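Beta-lactamase (Nostoc sp., PDB 6NHS) probably hydrolyses the beta-lactam ring of penicillin-type antibiotics as a class D, serine-dependent beta-lactamase. Local coordinates at residues 123-126 with 127-131; 148-151 with 152-156. One frame throughout, in Å; residues are numbered along the deposited sequence. Where two conformers were deposited one is given.

Interaction 1: residues 123-126 with 127-131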
# COMPACT_ATOMS: atom_id res chain seq x y z
N ILE A 123 8.70 13.73 -10.13
CA ILE A 123 9.87 12.94 -9.75
C ILE A 123 10.70 12.61 -10.98
O ILE A 123 11.91 12.82 -11.02
CB ILE A 123 9.45 11.67 -9.00
CG1 ILE A 123 8.87 12.04 -7.62
CG2 ILE A 123 10.65 10.71 -8.87
CD1 ILE A 123 8.01 10.96 -6.95
N GLY A 124 10.04 12.11 -12.02
CA GLY A 124 10.71 11.80 -13.27
C GLY A 124 11.29 10.40 -13.28
O GLY A 124 11.55 9.79 -12.24
N HIS A 125 11.51 9.90 -14.49
CA HIS A 125 11.91 8.50 -14.67
C HIS A 125 13.25 8.20 -14.00
O HIS A 125 13.40 7.18 -13.33
CB HIS A 125 11.96 8.17 -16.17
CG HIS A 125 12.34 6.75 -16.47
ND1 HIS A 125 13.63 6.37 -16.77
CD2 HIS A 125 11.59 5.62 -16.54
CE1 HIS A 125 13.66 5.06 -17.00
NE2 HIS A 125 12.43 4.59 -16.87
N GLU A 126 14.24 9.09 -14.16
CA GLU A 126 15.57 8.80 -13.64
C GLU A 126 15.57 8.76 -12.11
O GLU A 126 16.14 7.85 -11.51
CB GLU A 126 16.58 9.84 -14.14
CG GLU A 126 17.97 9.61 -13.57
CD GLU A 126 18.96 10.70 -13.95
OE1 GLU A 126 18.64 11.51 -14.85
OE2 GLU A 126 20.05 10.74 -13.36
N ARG A 127 14.94 9.75 -11.47
CA ARG A 127 14.90 9.74 -10.01
C ARG A 127 14.05 8.59 -9.50
O ARG A 127 14.37 7.99 -8.47
CB ARG A 127 14.37 11.07 -9.48
CG ARG A 127 15.40 12.20 -9.53
CD ARG A 127 14.98 13.36 -8.64
NE ARG A 127 13.75 14.00 -9.10
CZ ARG A 127 13.37 15.22 -8.74
NH1 ARG A 127 14.11 15.92 -7.89
NH2 ARG A 127 12.25 15.74 -9.22
N MSE A 128 12.96 8.26 -10.19
CA MSE A 128 12.08 7.19 -9.74
C MSE A 128 12.82 5.86 -9.79
O MSE A 128 12.75 5.07 -8.86
CB MSE A 128 10.81 7.10 -10.59
CG MSE A 128 9.81 6.06 -10.08
SE MSE A 128 8.87 6.62 -8.46
CE MSE A 128 7.55 7.82 -9.30
N GLU A 129 13.54 5.62 -10.89
CA GLU A 129 14.28 4.37 -11.00
C GLU A 129 15.35 4.25 -9.91
O GLU A 129 15.56 3.17 -9.36
CB GLU A 129 14.92 4.26 -12.39
CG GLU A 129 15.18 2.81 -12.81
CD GLU A 129 16.06 2.69 -14.03
OE1 GLU A 129 15.98 3.55 -14.93
OE2 GLU A 129 16.85 1.73 -14.09
N LYS A 130 16.04 5.36 -9.60
CA LYS A 130 17.06 5.32 -8.56
C LYS A 130 16.47 4.93 -7.22
O LYS A 130 17.01 4.06 -6.52
CB LYS A 130 17.76 6.68 -8.46
CG LYS A 130 18.72 6.98 -9.60
CD LYS A 130 19.61 8.17 -9.28
CE LYS A 130 20.22 8.77 -10.54
NZ LYS A 130 20.78 7.72 -11.43
N PHE A 131 15.34 5.55 -6.84
CA PHE A 131 14.73 5.23 -5.55
C PHE A 131 14.18 3.80 -5.53
O PHE A 131 14.31 3.10 -4.52
CB PHE A 131 13.63 6.23 -5.22
CG PHE A 131 14.13 7.48 -4.55
CD1 PHE A 131 14.32 7.50 -3.17
CD2 PHE A 131 14.42 8.61 -5.29
CE1 PHE A 131 14.79 8.65 -2.54
CE2 PHE A 131 14.88 9.77 -4.67
CZ PHE A 131 15.07 9.79 -3.29
O HOH W 1 14.00 12.10 -12.58
O HOH W 2 18.25 6.32 -12.60

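Interaction 2: residues 148-151 with 152-156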
# COMPACT_ATOMS: atom_id res chain seq x y z
N ILE A 148 5.79 6.71 -17.08
CA ILE A 148 6.13 7.26 -15.77
C ILE A 148 4.89 7.48 -14.90
O ILE A 148 4.97 7.45 -13.67
CB ILE A 148 6.95 8.56 -15.93
CG1 ILE A 148 7.46 9.07 -14.57
CG2 ILE A 148 6.13 9.66 -16.64
CD1 ILE A 148 8.37 8.07 -13.84
N ASP A 149 3.72 7.68 -15.51
CA ASP A 149 2.51 7.94 -14.74
C ASP A 149 1.56 6.74 -14.71
O ASP A 149 0.39 6.90 -14.34
CB ASP A 149 1.78 9.17 -15.28
CG ASP A 149 1.32 9.00 -16.72
OD1 ASP A 149 1.74 8.02 -17.36
OD2 ASP A 149 0.54 9.85 -17.20
N ARG A 150 2.03 5.54 -15.07
CA ARG A 150 1.14 4.39 -15.02
C ARG A 150 1.84 3.06 -14.73
O ARG A 150 1.16 2.03 -14.71
CB ARG A 150 0.36 4.28 -16.34
CG ARG A 150 1.23 4.09 -17.58
CD ARG A 150 0.35 3.96 -18.82
NE ARG A 150 0.75 4.87 -19.89
CZ ARG A 150 1.29 4.48 -21.04
NH1 ARG A 150 1.49 3.19 -21.28
NH2 ARG A 150 1.63 5.37 -21.96
N PHE A 151 3.16 3.04 -14.48
CA PHE A 151 3.85 1.76 -14.37
C PHE A 151 3.35 0.92 -13.20
O PHE A 151 3.46 -0.31 -13.24
CB PHE A 151 5.36 1.98 -14.26
CG PHE A 151 5.78 2.81 -13.07
CD1 PHE A 151 6.01 2.22 -11.84
CD2 PHE A 151 5.95 4.19 -13.20
CE1 PHE A 151 6.39 2.99 -10.74
CE2 PHE A 151 6.35 4.96 -12.11
CZ PHE A 151 6.56 4.36 -10.88
N TRP A 152 2.80 1.55 -12.16
CA TRP A 152 2.29 0.81 -11.02
C TRP A 152 0.83 0.42 -11.17
O TRP A 152 0.32 -0.37 -10.37
CB TRP A 152 2.47 1.62 -9.73
CG TRP A 152 1.61 2.85 -9.64
CD1 TRP A 152 0.39 2.94 -9.04
CD2 TRP A 152 1.89 4.15 -10.20
NE1 TRP A 152 -0.11 4.22 -9.17
CE2 TRP A 152 0.79 4.97 -9.88
CE3 TRP A 152 2.95 4.69 -10.92
CZ2 TRP A 152 0.73 6.32 -10.26
CZ3 TRP A 152 2.90 6.02 -11.31
CH2 TRP A 152 1.79 6.82 -10.97
N LEU A 153 0.15 0.95 -12.19
CA LEU A 153 -1.25 0.65 -12.48
C LEU A 153 -1.43 -0.38 -13.58
O LEU A 153 -2.31 -1.24 -13.50
CB LEU A 153 -1.98 1.94 -12.88
CG LEU A 153 -1.93 3.08 -11.87
CD1 LEU A 153 -2.32 4.41 -12.52
CD2 LEU A 153 -2.84 2.77 -10.71
N GLU A 154 -0.61 -0.30 -14.63
CA GLU A 154 -0.72 -1.20 -15.76
C GLU A 154 0.49 -2.11 -15.92
O GLU A 154 0.44 -3.04 -16.73
CB GLU A 154 -0.91 -0.41 -17.06
CG GLU A 154 -2.10 0.53 -17.03
CD GLU A 154 -2.17 1.42 -18.26
OE1 GLU A 154 -1.32 1.26 -19.17
OE2 GLU A 154 -3.07 2.28 -18.32
N GLY A 155 1.57 -1.87 -15.18
CA GLY A 155 2.80 -2.61 -15.35
C GLY A 155 3.86 -1.72 -15.96
O GLY A 155 3.56 -0.64 -16.48
N PRO A 156 5.12 -2.17 -15.97
CA PRO A 156 5.54 -3.53 -15.59
C PRO A 156 5.84 -3.74 -14.10
O PRO A 156 6.24 -4.84 -13.75
CB PRO A 156 6.81 -3.72 -16.41
CG PRO A 156 7.40 -2.35 -16.48
CD PRO A 156 6.23 -1.39 -16.53

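Interaction 1: residues 123-126 with 127-131
R127 turns its guanidinium back along the chain to meet the carbonyl of I123, four residues earlier. The side chain leaves with CG beside its own backbone N and then bends at chi3 (-65°), which sets NE 2.9 Å from I123 O. The bond is nearly straight, with 170° at the hydrogen; it uses a lone pair in the carbonyl plane, and the oxygen lies in the guanidinium plane. NH2 of R127 adds a weak bond to I123 O at 3.4 Å and a further one to K122 O. A water gives a hydrogen to I123 O (2.7 Å) and accepts one from R127 N. Arginine suits this place because the last carbonyls of helix 113-123 probably attract a positive charge.

On the buried side, where apolar residues fit, I123 and M128, a selenomethionine, lie at a slant to one another. The ethyl end of the isoleucine reaches the methyl of M128, CD1 to CE at 3.9 Å. I123 also packs on N69 and V72 of helix 65-76.

Two pairs, each four residues apart, run side by side. H125 and E129 point the same way, ring and carboxylate planes 62° apart, with H125 CE1 3.5 Å from E129 OE1; their polar ends are engaged by others, H125 NE2 by G143 O and E129 OE2 by K133. E126 and K130, opposite charges suited to an exposed surface, are likewise aligned, in a long salt bridge of 3.7 Å from OE2 to NZ, and a water joins K130 NZ to E126 O.

M128 N donates to G124 O at 2.9 Å. G124 has a positive phi, where a beta-carbon would press on I123 O. It joins two consecutive helices, as the first residue beyond helix 113-123 and the N-cap of helix 125-135.

Interaction 2: residues 148-151 with 152-156
W152 lays its indole against the turn that leads into it, touching F151, I148 and D149 in succession. From CB, chi1 of 68° places CG between the backbone N and the carbonyl carbon, which carries the ring system back over the preceding residues. CE3 then stands over the centre of the F151 ring, 3.6 Å from CE2 of that phenylalanine. The pair is T-shaped, the tryptophan edge directed at the phenylalanine face, with six-membered centroids 4.9 Å apart and planes at 79°. Further round the rim, CZ3 comes 3.4 Å from I148 O, a buried carbonyl with no polar partner, and CH2 lies 3.7 Å from D149 O, which accepts a hydrogen bond from Q117. One face of the indole carries R150 backbone and L153 CG, and F65 stacks on the tryptophan as well.

The run F151-G155 matches the omega loop of class D relatives, as in the OXA enzymes, and W152 probably corresponds to the tryptophan whose indole N-H meets the carboxylated SxxK lysine there. Here a formic acid molecule, probably from the crystallisation liquor, lies beside the W152 side chain.

The backbone holding the indole is a short helical turn. R150 O accepts from both L153 N and E154 N, each at 2.9 Å; the E154 bond runs almost straight out from the carbonyl (176°), while L153 N comes from above its plane. Alongside it, the R150 and E154 side chains slant past each other, CD meeting OE1 at 3.2 Å, while their charged ends stay beyond salt-bridge range. G155 takes a positive phi that would press a beta-carbon on E154 O, and the cis peptide before P156 turns the chain so that its CD approaches F151 CB.

Interactions 1 and 2 come in series along the chain, the helix junction at 123-131 first and the turn at 148-156 after it, with centres about 13 Å apart. Both belong to the helical part of the penicillin-binding-protein-like domain and lie on the same side of the chain's centre. They touch directly: I148 CD1 packs on H125 CA at 3.7 Å, and F151 CZ lies 3.8 Å from M128 CG. The start of helix 125-135 therefore forms a hydrophobic backing for the turn. I142 is shared, touching H125, M128 and F151. Helix 113-123 also links the two contacts, ending in interaction 1 and bordering interaction 2 through Q117 and A120.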